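Local coordinates for protein Phospholipase/Carboxylesterase (Haliangium ochraceum, PDB 4Q82) that probably hydrolyses carboxylic ester bonds, as a serine hydrolase of the alpha/beta-hydrolase fold related to phospholipases and carboxylesterases, at residues M83-G88 with G107-I112; S157-T162 with T182-A187; A186-A191 with W211-D216; G225-M230 with Q243-Y248. All blocks are in the same frame, centred on the assembly; numbering follows the deposited sequence.

Interaction 1. Residues M83-G88 with G107-I112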
loop_
_atom_site.group_PDB
_atom_site.type_symbol
_atom_site.label_atom_id
_atom_site.label_comp_id
_atom_site.label_asym_id
_atom_site.label_seq_id
_atom_site.Cartn_x
_atom_site.Cartn_y
_atom_site.Cartn_z
HETATM N N MSE A 83 0.168 1.592 -7.617
HETATM C CA MSE A 83 0.226 1.109 -6.253
HETATM C C MSE A 83 1.195 1.966 -5.465
HETATM O O MSE A 83 2.363 2.090 -5.848
HETATM C CB MSE A 83 0.671 -0.362 -6.208
HETATM C CG MSE A 83 0.787 -0.924 -4.792
HETATM SE SE MSE A 83 1.632 -2.701 -4.773
HETATM C CE MSE A 83 0.337 -3.663 -5.883
ATOM N N VAL A 84 0.730 2.543 -4.358
ATOM C CA VAL A 84 1.645 3.282 -3.490
ATOM C C VAL A 84 1.756 2.492 -2.191
ATOM O O VAL A 84 0.743 2.196 -1.537
ATOM C CB VAL A 84 1.173 4.716 -3.230
ATOM C CG1 VAL A 84 2.142 5.454 -2.262
ATOM C CG2 VAL A 84 1.072 5.495 -4.568
ATOM N N PHE A 85 2.986 2.124 -1.851
ATOM C CA PHE A 85 3.255 1.264 -0.688
ATOM C C PHE A 85 3.980 2.051 0.405
ATOM O O PHE A 85 4.987 2.725 0.113
ATOM C CB PHE A 85 4.113 0.055 -1.094
ATOM C CG PHE A 85 4.833 -0.582 0.084
ATOM C CD1 PHE A 85 4.128 -1.371 0.987
ATOM C CD2 PHE A 85 6.191 -0.353 0.303
ATOM C CE1 PHE A 85 4.779 -1.969 2.116
ATOM C CE2 PHE A 85 6.846 -0.915 1.399
ATOM C CZ PHE A 85 6.142 -1.733 2.316
ATOM N N TRP A 86 3.491 1.950 1.651
ATOM C CA TRP A 86 4.101 2.627 2.804
ATOM C C TRP A 86 4.718 1.620 3.775
ATOM O O TRP A 86 4.034 0.728 4.300
ATOM C CB TRP A 86 3.056 3.501 3.528
ATOM C CG TRP A 86 2.554 4.585 2.658
ATOM C CD1 TRP A 86 1.515 4.513 1.766
ATOM C CD2 TRP A 86 3.083 5.907 2.553
ATOM N NE1 TRP A 86 1.374 5.718 1.118
ATOM C CE2 TRP A 86 2.329 6.585 1.574
ATOM C CE3 TRP A 86 4.125 6.585 3.192
ATOM C CZ2 TRP A 86 2.563 7.915 1.236
ATOM C CZ3 TRP A 86 4.380 7.913 2.827
ATOM C CH2 TRP A 86 3.586 8.561 1.871
ATOM N N HIS A 87 6.016 1.797 4.025
ATOM C CA HIS A 87 6.820 0.909 4.855
ATOM C C HIS A 87 6.521 1.025 6.366
ATOM O O HIS A 87 5.774 1.912 6.820
ATOM C CB HIS A 87 8.298 1.221 4.584
ATOM C CG HIS A 87 8.684 2.601 5.022
ATOM N ND1 HIS A 87 8.899 2.919 6.348
ATOM C CD2 HIS A 87 8.867 3.750 4.322
ATOM C CE1 HIS A 87 9.208 4.205 6.447
ATOM N NE2 HIS A 87 9.200 4.731 5.235
ATOM N N GLY A 88 7.140 0.149 7.151
ATOM C CA GLY A 88 6.969 0.190 8.588
ATOM C C GLY A 88 7.993 1.069 9.293
ATOM O O GLY A 88 8.944 1.565 8.684
ATOM N N GLY A 107 8.167 -5.790 1.791
ATOM C CA GLY A 107 7.093 -5.353 0.924
ATOM C C GLY A 107 7.458 -5.364 -0.553
ATOM O O GLY A 107 8.503 -5.885 -0.942
ATOM N N PRO A 108 6.584 -4.786 -1.391
ATOM C CA PRO A 108 6.829 -4.749 -2.836
ATOM C C PRO A 108 8.257 -4.334 -3.225
ATOM O O PRO A 108 8.825 -5.024 -4.080
ATOM C CB PRO A 108 5.798 -3.730 -3.332
ATOM C CG PRO A 108 4.611 -3.995 -2.417
ATOM C CD PRO A 108 5.277 -4.197 -1.039
ATOM N N PRO A 109 8.836 -3.269 -2.614
ATOM C CA PRO A 109 10.167 -2.901 -3.132
ATOM C C PRO A 109 11.233 -3.964 -2.846
ATOM O O PRO A 109 12.202 -4.081 -3.606
ATOM C CB PRO A 109 10.473 -1.579 -2.407
ATOM C CG PRO A 109 9.637 -1.632 -1.142
ATOM C CD PRO A 109 8.355 -2.290 -1.612
ATOM N N ARG A 110 11.070 -4.730 -1.762
ATOM C CA ARG A 110 11.966 -5.861 -1.520
ATOM C C ARG A 110 11.928 -6.847 -2.689
ATOM O O ARG A 110 12.981 -7.199 -3.251
ATOM C CB ARG A 110 11.581 -6.592 -0.218
ATOM C CG ARG A 110 12.355 -7.884 0.015
ATOM C CD ARG A 110 11.691 -8.721 1.110
ATOM N NE ARG A 110 12.369 -10.003 1.283
ATOM C CZ ARG A 110 13.423 -10.189 2.068
ATOM N NH1 ARG A 110 13.927 -9.175 2.772
ATOM N NH2 ARG A 110 13.974 -11.390 2.158
ATOM N N TYR A 111 10.728 -7.272 -3.071
ATOM C CA TYR A 111 10.602 -8.289 -4.127
ATOM C C TYR A 111 11.018 -7.721 -5.457
ATOM O O TYR A 111 11.643 -8.415 -6.268
ATOM C CB TYR A 111 9.165 -8.851 -4.181
ATOM C CG TYR A 111 8.838 -9.403 -2.811
ATOM C CD1 TYR A 111 9.515 -10.528 -2.317
ATOM C CD2 TYR A 111 7.932 -8.757 -1.979
ATOM C CE1 TYR A 111 9.281 -11.001 -1.019
ATOM C CE2 TYR A 111 7.686 -9.217 -0.700
ATOM C CZ TYR A 111 8.361 -10.337 -0.224
ATOM O OH TYR A 111 8.122 -10.774 1.072
ATOM N N ILE A 112 10.685 -6.457 -5.696
ATOM C CA ILE A 112 11.127 -5.816 -6.953
ATOM C C ILE A 112 12.647 -5.780 -7.044
ATOM O O ILE A 112 13.236 -6.127 -8.088
ATOM C CB ILE A 112 10.566 -4.387 -7.081
ATOM C CG1 ILE A 112 9.056 -4.464 -7.330
ATOM C CG2 ILE A 112 11.309 -3.587 -8.216
ATOM C CD1 ILE A 112 8.315 -3.184 -6.915
#
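F85 of strand 80-86, in the central sheet of an alpha/beta-hydrolase fold, packs against P108 and P109 of helix 107-113. The two segments run nearly crosswise, their axes 105° apart, so a short run of the helix is all that reaches the strand. P108 lays its CD over one face of the F85 ring, 3.8 Å from the ring centroid and 16° off the normal, a CH-pi contact. P109 meets the same ring obliquely, its CD 3.5 Å from F85 CD2, while G107 passes its CA within 4.0 Å of F85 CZ. With its CG anti to the backbone N (chi1 159°), F85 is swung toward the prolines. Beside it, M83, a selenomethionine, sends its chain across that of P108 at about a right angle and brings SE to 4.0 Å from P108 CG. No hydrogen bond spans the contact, which is wholly apolar and buried. Y260 adds a further ring to F85, with the two planes nearly perpendicular. Such packing of helix 107-113 on an inner parallel strand belongs to the layered alpha/beta sandwich of the hydrolase fold.

Interaction 2. Residues S157-T162 with T182-A187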
loop_
_atom_site.group_PDB
_atom_site.type_symbol
_atom_site.label_atom_id
_atom_site.label_comp_id
_atom_site.label_asym_id
_atom_site.label_seq_id
_atom_site.Cartn_x
_atom_site.Cartn_y
_atom_site.Cartn_z
ATOM N N SER A 157 -8.585 5.475 -12.359
ATOM C CA SER A 157 -9.642 4.612 -11.840
ATOM C C SER A 157 -9.070 3.404 -11.089
ATOM O O SER A 157 -9.825 2.617 -10.516
ATOM C CB SER A 157 -10.559 4.127 -12.962
ATOM O OG SER A 157 -9.886 3.186 -13.775
ATOM N N ARG A 158 -7.748 3.255 -11.092
ATOM C CA ARG A 158 -7.124 2.107 -10.442
ATOM C C ARG A 158 -5.905 2.529 -9.638
ATOM O O ARG A 158 -4.781 2.140 -9.942
ATOM C CB ARG A 158 -6.748 1.036 -11.478
ATOM C CG ARG A 158 -7.971 0.305 -12.014
ATOM C CD ARG A 158 -7.609 -0.799 -12.990
ATOM N NE ARG A 158 -6.960 -0.278 -14.189
ATOM C CZ ARG A 158 -6.115 -0.976 -14.941
ATOM N NH1 ARG A 158 -5.807 -2.228 -14.613
ATOM N NH2 ARG A 158 -5.568 -0.421 -16.016
ATOM N N ILE A 159 -6.158 3.338 -8.609
ATOM C CA ILE A 159 -5.136 3.741 -7.655
ATOM C C ILE A 159 -5.281 2.910 -6.377
ATOM O O ILE A 159 -6.334 2.932 -5.733
ATOM C CB ILE A 159 -5.238 5.256 -7.319
ATOM C CG1 ILE A 159 -5.109 6.109 -8.595
ATOM C CG2 ILE A 159 -4.177 5.643 -6.283
ATOM C CD1 ILE A 159 -5.646 7.514 -8.417
ATOM N N TYR A 160 -4.226 2.174 -6.026
ATOM C CA TYR A 160 -4.226 1.260 -4.869
ATOM C C TYR A 160 -3.264 1.701 -3.776
ATOM O O TYR A 160 -2.133 2.100 -4.048
ATOM C CB TYR A 160 -3.875 -0.158 -5.340
ATOM C CG TYR A 160 -4.752 -0.592 -6.487
ATOM C CD1 TYR A 160 -6.141 -0.607 -6.348
ATOM C CD2 TYR A 160 -4.205 -0.987 -7.710
ATOM C CE1 TYR A 160 -6.960 -0.992 -7.394
ATOM C CE2 TYR A 160 -5.021 -1.391 -8.762
ATOM C CZ TYR A 160 -6.398 -1.399 -8.592
ATOM O OH TYR A 160 -7.218 -1.808 -9.631
ATOM N N LEU A 161 -3.733 1.652 -2.536
ATOM C CA LEU A 161 -2.939 2.069 -1.389
ATOM C C LEU A 161 -2.614 0.840 -0.565
ATOM O O LEU A 161 -3.509 0.052 -0.262
ATOM C CB LEU A 161 -3.719 3.103 -0.559
ATOM C CG LEU A 161 -3.073 3.615 0.736
ATOM C CD1 LEU A 161 -1.781 4.370 0.413
ATOM C CD2 LEU A 161 -4.077 4.524 1.464
ATOM N N THR A 162 -1.357 0.656 -0.171
ATOM C CA THR A 162 -1.060 -0.504 0.672
ATOM C C THR A 162 0.055 -0.162 1.652
ATOM O O THR A 162 0.859 0.760 1.420
ATOM C CB THR A 162 -0.694 -1.758 -0.203
ATOM O OG1 THR A 162 -0.520 -2.914 0.636
ATOM C CG2 THR A 162 0.573 -1.510 -1.018
ATOM N N THR A 182 -11.057 10.902 -1.196
ATOM C CA THR A 182 -10.009 10.008 -1.692
ATOM C C THR A 182 -10.300 9.474 -3.092
ATOM O O THR A 182 -11.414 9.048 -3.401
ATOM C CB THR A 182 -9.764 8.816 -0.755
ATOM O OG1 THR A 182 -8.679 8.041 -1.271
ATOM C CG2 THR A 182 -10.995 7.921 -0.634
ATOM N N PRO A 183 -9.284 9.520 -3.956
ATOM C CA PRO A 183 -9.371 8.938 -5.294
ATOM C C PRO A 183 -9.087 7.427 -5.328
ATOM O O PRO A 183 -9.203 6.856 -6.419
ATOM C CB PRO A 183 -8.281 9.689 -6.057
ATOM C CG PRO A 183 -7.216 9.878 -5.005
ATOM C CD PRO A 183 -7.990 10.193 -3.734
ATOM N N ILE A 184 -8.725 6.787 -4.212
ATOM C CA ILE A 184 -8.234 5.403 -4.335
ATOM C C ILE A 184 -9.364 4.421 -4.669
ATOM O O ILE A 184 -10.534 4.657 -4.358
ATOM C CB ILE A 184 -7.466 4.902 -3.071
ATOM C CG1 ILE A 184 -8.394 4.597 -1.896
ATOM C CG2 ILE A 184 -6.396 5.895 -2.662
ATOM C CD1 ILE A 184 -7.694 3.775 -0.778
ATOM N N ALA A 185 -8.987 3.337 -5.346
ATOM C CA ALA A 185 -9.896 2.272 -5.738
ATOM C C ALA A 185 -9.961 1.128 -4.734
ATOM O O ALA A 185 -10.950 0.405 -4.700
ATOM C CB ALA A 185 -9.489 1.715 -7.104
ATOM N N ALA A 186 -8.896 0.933 -3.958
ATOM C CA ALA A 186 -8.837 -0.168 -2.967
ATOM C C ALA A 186 -7.591 -0.043 -2.110
ATOM O O ALA A 186 -6.633 0.631 -2.501
ATOM C CB ALA A 186 -8.846 -1.540 -3.644
ATOM N N ALA A 187 -7.600 -0.726 -0.959
ATOM C CA ALA A 187 -6.436 -0.769 -0.075
ATOM C C ALA A 187 -6.186 -2.166 0.470
ATOM O O ALA A 187 -7.118 -2.925 0.741
ATOM C CB ALA A 187 -6.609 0.230 1.120
HETATM O O HOH W 1 -8.676 4.804 -8.203
#
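Y160 of strand 158-163 sets its ring against A185 and A186, where a parallel pairing with strand 186-190 begins inside the mixed sheet of the alpha/beta-hydrolase fold. The ring meets both alanines obliquely: its CE1 lies 3.7 Å from A185 CB and its CD1 approaches A186 CB. Its CG stands anti to the carbonyl carbon (chi1 -52°), which carries the ring back along the strand toward A185, while its hydroxyl bonds beyond the pair to the backbone O of Q275. On the face that carries L161 and A187, I184 extends its CD1 to 4.0 Å from L161 CB. I159 CD1 lies 4.2 Å from P183 CB, and I159 CG2 faces I184 CG2 at 4.3 Å. Helix 138-151 packs against I159, L161 and I184.

The backbones are tied by two nearly straight bonds, each in the carbonyl plane. A185 N gives to I159 O at 2.7 Å and L161 N to A186 O at 3.1 Å. The regular bridges involve Y160 with A186 and L161 with A187; A186 N, buried here, has no partner in the model. Ahead of the strand, T182 OG1 accepts from I184 N in an ST turn, and a water links the segments, accepting from I159 N at 2.9 Å and donating to P183 O at 2.8 Å.

Interaction 3. Residues A186-A191 with W211-D216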
loop_
_atom_site.group_PDB
_atom_site.type_symbol
_atom_site.label_atom_id
_atom_site.label_comp_id
_atom_site.label_asym_id
_atom_site.label_seq_id
_atom_site.Cartn_x
_atom_site.Cartn_y
_atom_site.Cartn_z
ATOM N N ALA A 186 -8.896 0.933 -3.958
ATOM C CA ALA A 186 -8.837 -0.168 -2.967
ATOM C C ALA A 186 -7.591 -0.043 -2.110
ATOM O O ALA A 186 -6.633 0.631 -2.501
ATOM C CB ALA A 186 -8.846 -1.540 -3.644
ATOM N N ALA A 187 -7.600 -0.726 -0.959
ATOM C CA ALA A 187 -6.436 -0.769 -0.075
ATOM C C ALA A 187 -6.186 -2.166 0.470
ATOM O O ALA A 187 -7.118 -2.925 0.741
ATOM C CB ALA A 187 -6.609 0.230 1.120
ATOM N N VAL A 188 -4.905 -2.479 0.681
ATOM C CA VAL A 188 -4.496 -3.707 1.343
ATOM C C VAL A 188 -3.666 -3.262 2.531
ATOM O O VAL A 188 -2.598 -2.692 2.362
ATOM C CB VAL A 188 -3.667 -4.624 0.421
ATOM C CG1 VAL A 188 -3.020 -5.757 1.227
ATOM C CG2 VAL A 188 -4.560 -5.230 -0.701
ATOM N N LEU A 189 -4.184 -3.481 3.732
ATOM C CA LEU A 189 -3.612 -2.862 4.929
ATOM C C LEU A 189 -3.218 -3.956 5.894
ATOM O O LEU A 189 -4.079 -4.703 6.377
ATOM C CB LEU A 189 -4.618 -1.907 5.577
ATOM C CG LEU A 189 -5.086 -0.816 4.609
ATOM C CD1 LEU A 189 -6.110 0.118 5.292
ATOM C CD2 LEU A 189 -3.879 -0.041 4.094
ATOM N N ILE A 190 -1.927 -4.056 6.181
ATOM C CA ILE A 190 -1.423 -5.191 6.955
ATOM C C ILE A 190 -0.878 -4.746 8.311
ATOM O O ILE A 190 0.017 -3.885 8.354
ATOM C CB ILE A 190 -0.289 -5.894 6.173
ATOM C CG1 ILE A 190 -0.810 -6.380 4.807
ATOM C CG2 ILE A 190 0.311 -7.091 6.976
ATOM C CD1 ILE A 190 0.339 -6.522 3.785
ATOM N N ALA A 191 -1.385 -5.357 9.387
ATOM C CA ALA A 191 -0.858 -5.171 10.762
ATOM C C ALA A 191 -0.957 -3.707 11.205
ATOM O O ALA A 191 -0.036 -3.178 11.865
ATOM C CB ALA A 191 0.592 -5.665 10.865
ATOM N N TRP A 211 -8.849 -4.924 2.079
ATOM C CA TRP A 211 -8.470 -6.248 2.553
ATOM C C TRP A 211 -7.472 -6.047 3.684
ATOM O O TRP A 211 -6.353 -5.558 3.469
ATOM C CB TRP A 211 -7.869 -7.083 1.422
ATOM C CG TRP A 211 -7.703 -8.552 1.724
ATOM C CD1 TRP A 211 -7.758 -9.164 2.944
ATOM C CD2 TRP A 211 -7.449 -9.578 0.760
ATOM N NE1 TRP A 211 -7.546 -10.534 2.790
ATOM C CE2 TRP A 211 -7.370 -10.802 1.453
ATOM C CE3 TRP A 211 -7.290 -9.576 -0.635
ATOM C CZ2 TRP A 211 -7.133 -12.022 0.798
ATOM C CZ3 TRP A 211 -7.049 -10.782 -1.292
ATOM C CH2 TRP A 211 -6.977 -11.993 -0.574
ATOM N N GLY A 212 -7.889 -6.392 4.901
ATOM C CA GLY A 212 -7.035 -6.230 6.068
ATOM C C GLY A 212 -6.432 -7.567 6.463
ATOM O O GLY A 212 -7.101 -8.617 6.370
ATOM N N PHE A 213 -5.171 -7.529 6.887
ATOM C CA PHE A 213 -4.394 -8.730 7.279
ATOM C C PHE A 213 -3.796 -8.519 8.649
ATOM O O PHE A 213 -3.285 -7.419 8.917
ATOM C CB PHE A 213 -3.216 -8.994 6.332
ATOM C CG PHE A 213 -3.606 -9.478 4.976
ATOM C CD1 PHE A 213 -4.068 -8.591 4.008
ATOM C CD2 PHE A 213 -3.486 -10.825 4.669
ATOM C CE1 PHE A 213 -4.430 -9.042 2.720
ATOM C CE2 PHE A 213 -3.851 -11.309 3.378
ATOM C CZ PHE A 213 -4.312 -10.412 2.412
ATOM N N HIS A 214 -3.767 -9.559 9.496
ATOM C CA HIS A 214 -3.107 -9.373 10.804
ATOM C C HIS A 214 -2.736 -10.756 11.345
ATOM O O HIS A 214 -3.468 -11.719 11.106
ATOM C CB HIS A 214 -4.025 -8.645 11.798
ATOM C CG HIS A 214 -3.320 -7.626 12.668
ATOM N ND1 HIS A 214 -3.638 -6.285 12.609
ATOM C CD2 HIS A 214 -2.338 -7.739 13.606
ATOM C CE1 HIS A 214 -2.882 -5.610 13.463
ATOM N NE2 HIS A 214 -2.086 -6.467 14.084
ATOM N N GLY A 215 -1.618 -10.862 12.074
ATOM C CA GLY A 215 -1.333 -12.104 12.777
ATOM C C GLY A 215 -2.010 -12.033 14.149
ATOM O O GLY A 215 -1.961 -10.989 14.817
ATOM N N ASP A 216 -2.639 -13.115 14.608
ATOM C CA ASP A 216 -3.405 -12.948 15.855
ATOM C C ASP A 216 -2.552 -13.037 17.109
ATOM O O ASP A 216 -3.083 -12.926 18.227
ATOM C CB ASP A 216 -4.574 -13.946 15.931
ATOM C CG ASP A 216 -4.141 -15.399 16.159
ATOM O OD1 ASP A 216 -2.952 -15.705 16.380
ATOM O OD2 ASP A 216 -5.053 -16.244 16.148
#
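Chi1 of I190 (-59°) and of F213 (-71°) put I190 CG1 and F213 CG anti to their carbonyl carbons; these torsions lay I190 CG1 beside F213 CB, at 3.9 Å, on one face of the sheet. V188, whose CG1 stands anti to the backbone N, reaches the far part of the same ring, its CG1 3.9 Å from F213 CE1. Its other methyl, CG2, lies 4.3 Å from W211 CB. V188, I190, W211 and F213 thus share a face, while L189 and G212 lie on the other; helices 257-260 and 268-273 cover the aromatic face.

Four backbone bonds zip the strands in parallel: W211 N to A187 O, L189 N to W211 O, F213 N to L189 O, and A191 N to F213 O, the last at 2.8 Å. Between them lie weaker CA-H...O approaches, such as G212 CA to L189 O at 3.3 Å. The strands run almost parallel.

Where strand 186-190 ends, A191 takes a left-handed backbone conformation and sets its CA over one face of the H214 imidazole, 3.6 Å from the ring centroid and 19° off the normal. Both ring nitrogens have partners further on, ND1 with T226 OG1 and NE2 with the backbone O of V221, which fix the rotation of the ring beneath A191. Strands 186-190 and 210-215, with helix 195-201 between them, form a beta-alpha-beta crossover, the repeating unit of the parallel sheet in alpha/beta hydrolases.

Interaction 4. Residues G225-M230 with Q243-Y248; sequences GTIEPM and QQLTVY
M230, a selenomethionine on helix 224-235, buries more of its own surface against strand 243-248 than any other residue of segment 225-230, and it does so along its whole length. Its CB lies 3.7 Å from L245 CB, and its CG reaches L245 CD1. The chain then bends at chi2 and chi3 (-47° and -43°), curling the terminal methyl down to the strand, where CE comes 3.4 Å from Q244 O and 3.5 Å from Q243 OE1. L245 lies in the middle of the patch: its CD1 touches M230 CG and also T226 CG2, at 3.8 Å. Further along, I227 crosses V247 at about a right angle, its CG1 3.7 Å from V247 CG2, while its CG2 is turned to L245 CD2. No hydrogen bond joins the two segments; the packing is mainly apolar, with the M230 methyl also against two oxygens.

The helix runs against the strand at 149°, close to antiparallel, as expected where the helix of a beta-alpha-beta unit returns the chain from strand 210-215 to strand 243-248. Strand 243-248 is the outermost on this side of the sheet within the chain. P229, whose N has no bond to the preceding turn, kinks the helix just before M230.

The polar ends near this apolar patch are held from outside. Q243 pairs its OE1 with the backbone N of I210 and its NE2 with the O of V208, so its amide is fixed beside the M230 methyl. The T226 hydroxyl is held by H214, leaving CG2 to meet L245.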
loop_
_atom_site.group_PDB
_atom_site.type_symbol
_atom_site.label_atom_id
_atom_site.label_comp_id
_atom_site.label_asym_id
_atom_site.label_seq_id
_atom_site.Cartn_x
_atom_site.Cartn_y
_atom_site.Cartn_z
ATOM N N GLY A 225 -6.831 -4.231 15.996
ATOM C CA GLY A 225 -6.684 -3.074 15.122
ATOM C C GLY A 225 -7.169 -3.336 13.698
ATOM O O GLY A 225 -7.625 -2.413 13.000
ATOM N N THR A 226 -7.037 -4.580 13.241
ATOM C CA THR A 226 -7.553 -4.964 11.928
ATOM C C THR A 226 -8.875 -5.715 12.053
ATOM O O THR A 226 -9.791 -5.523 11.264
ATOM C CB THR A 226 -6.538 -5.838 11.161
ATOM O OG1 THR A 226 -5.318 -5.093 11.012
ATOM C CG2 THR A 226 -7.061 -6.227 9.745
ATOM N N ILE A 227 -8.980 -6.575 13.056
ATOM C CA ILE A 227 -10.135 -7.457 13.116
ATOM C C ILE A 227 -11.437 -6.691 13.400
ATOM O O ILE A 227 -12.471 -6.973 12.786
ATOM C CB ILE A 227 -9.918 -8.569 14.177
ATOM C CG1 ILE A 227 -8.793 -9.518 13.704
ATOM C CG2 ILE A 227 -11.225 -9.348 14.434
ATOM C CD1 ILE A 227 -8.295 -10.456 14.806
ATOM N N GLU A 228 -11.396 -5.737 14.333
ATOM C CA GLU A 228 -12.609 -4.994 14.680
ATOM C C GLU A 228 -13.116 -4.200 13.474
ATOM O O GLU A 228 -14.280 -4.363 13.097
ATOM C CB GLU A 228 -12.401 -4.066 15.896
ATOM C CG GLU A 228 -13.632 -3.189 16.225
ATOM C CD GLU A 228 -13.424 -2.229 17.407
ATOM O OE1 GLU A 228 -13.168 -1.023 17.180
ATOM O OE2 GLU A 228 -13.551 -2.665 18.568
ATOM N N PRO A 229 -12.260 -3.355 12.855
ATOM C CA PRO A 229 -12.830 -2.616 11.726
ATOM C C PRO A 229 -13.229 -3.520 10.556
ATOM O O PRO A 229 -14.256 -3.229 9.957
ATOM C CB PRO A 229 -11.713 -1.638 11.323
ATOM C CG PRO A 229 -10.472 -2.191 11.908
ATOM C CD PRO A 229 -10.891 -2.891 13.165
HETATM N N MSE A 230 -12.490 -4.588 10.260
HETATM C CA MSE A 230 -12.882 -5.387 9.101
HETATM C C MSE A 230 -14.180 -6.126 9.415
HETATM O O MSE A 230 -15.059 -6.241 8.548
HETATM C CB MSE A 230 -11.789 -6.391 8.686
HETATM C CG MSE A 230 -10.502 -5.805 8.135
HETATM SE SE MSE A 230 -10.778 -4.425 6.793
HETATM C CE MSE A 230 -12.212 -5.263 5.749
ATOM N N GLN A 243 -15.142 -6.368 1.036
ATOM C CA GLN A 243 -14.376 -6.233 2.272
ATOM C C GLN A 243 -13.817 -7.613 2.628
ATOM O O GLN A 243 -14.554 -8.604 2.598
ATOM C CB GLN A 243 -15.275 -5.684 3.403
ATOM C CG GLN A 243 -15.966 -4.359 3.084
ATOM C CD GLN A 243 -14.980 -3.218 2.904
ATOM O OE1 GLN A 243 -13.824 -3.306 3.326
ATOM N NE2 GLN A 243 -15.425 -2.145 2.270
ATOM N N GLN A 244 -12.526 -7.705 2.930
ATOM C CA GLN A 244 -11.947 -9.006 3.271
ATOM C C GLN A 244 -11.048 -8.927 4.479
ATOM O O GLN A 244 -10.364 -7.922 4.716
ATOM C CB GLN A 244 -11.140 -9.588 2.114
ATOM C CG GLN A 244 -11.968 -10.177 0.986
ATOM C CD GLN A 244 -11.123 -11.160 0.195
ATOM O OE1 GLN A 244 -10.926 -12.305 0.617
ATOM N NE2 GLN A 244 -10.560 -10.699 -0.915
ATOM N N LEU A 245 -11.049 -9.998 5.259
ATOM C CA LEU A 245 -10.212 -10.029 6.469
ATOM C C LEU A 245 -9.433 -11.345 6.491
ATOM O O LEU A 245 -10.028 -12.430 6.322
ATOM C CB LEU A 245 -11.085 -9.915 7.729
ATOM C CG LEU A 245 -10.389 -10.272 9.044
ATOM C CD1 LEU A 245 -9.290 -9.236 9.383
ATOM C CD2 LEU A 245 -11.379 -10.370 10.230
ATOM N N THR A 246 -8.133 -11.267 6.730
ATOM C CA THR A 246 -7.315 -12.472 6.819
ATOM C C THR A 246 -6.592 -12.434 8.132
ATOM O O THR A 246 -5.883 -11.478 8.404
ATOM C CB THR A 246 -6.309 -12.549 5.673
ATOM O OG1 THR A 246 -7.037 -12.779 4.464
ATOM C CG2 THR A 246 -5.314 -13.706 5.888
ATOM N N VAL A 247 -6.801 -13.456 8.957
ATOM C CA VAL A 247 -6.124 -13.528 10.253
ATOM C C VAL A 247 -5.217 -14.749 10.244
ATOM O O VAL A 247 -5.674 -15.877 10.045
ATOM C CB VAL A 247 -7.118 -13.631 11.417
ATOM C CG1 VAL A 247 -6.365 -13.796 12.767
ATOM C CG2 VAL A 247 -7.992 -12.352 11.468
ATOM N N TYR A 248 -3.932 -14.511 10.448
ATOM C CA TYR A 248 -2.976 -15.594 10.435
ATOM C C TYR A 248 -2.851 -16.115 11.850
ATOM O O TYR A 248 -2.351 -15.411 12.732
ATOM C CB TYR A 248 -1.642 -15.091 9.910
ATOM C CG TYR A 248 -1.625 -14.600 8.471
ATOM C CD1 TYR A 248 -1.902 -15.463 7.412
ATOM C CD2 TYR A 248 -1.233 -13.279 8.175
ATOM C CE1 TYR A 248 -1.810 -15.024 6.089
ATOM C CE2 TYR A 248 -1.143 -12.820 6.841
ATOM C CZ TYR A 248 -1.433 -13.708 5.815
ATOM O OH TYR A 248 -1.341 -13.295 4.510
#

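Overall arrangement
All four contacts reach the same eight-stranded mixed sheet, in the chain order 1, 2, 3, 4. Interactions 1 and 2 lie on neighbouring strands, 80-86 and 158-163, with centres about 15 Å apart, and W86 N meets T162 O at 2.9 Å, a probable hydrogen bond. Interactions 2 and 3 share A186 and A187 on strand 186-190. Interactions 3 and 4 are the closest pair, centres about 6 Å apart, linked by a probable bond between W211 NE1 and T246 OG1. Interactions 1 and 4 stand about 20 Å apart without touching. From strand 158-163 onward, parallel crossovers build the sheet out to its 243-248 edge.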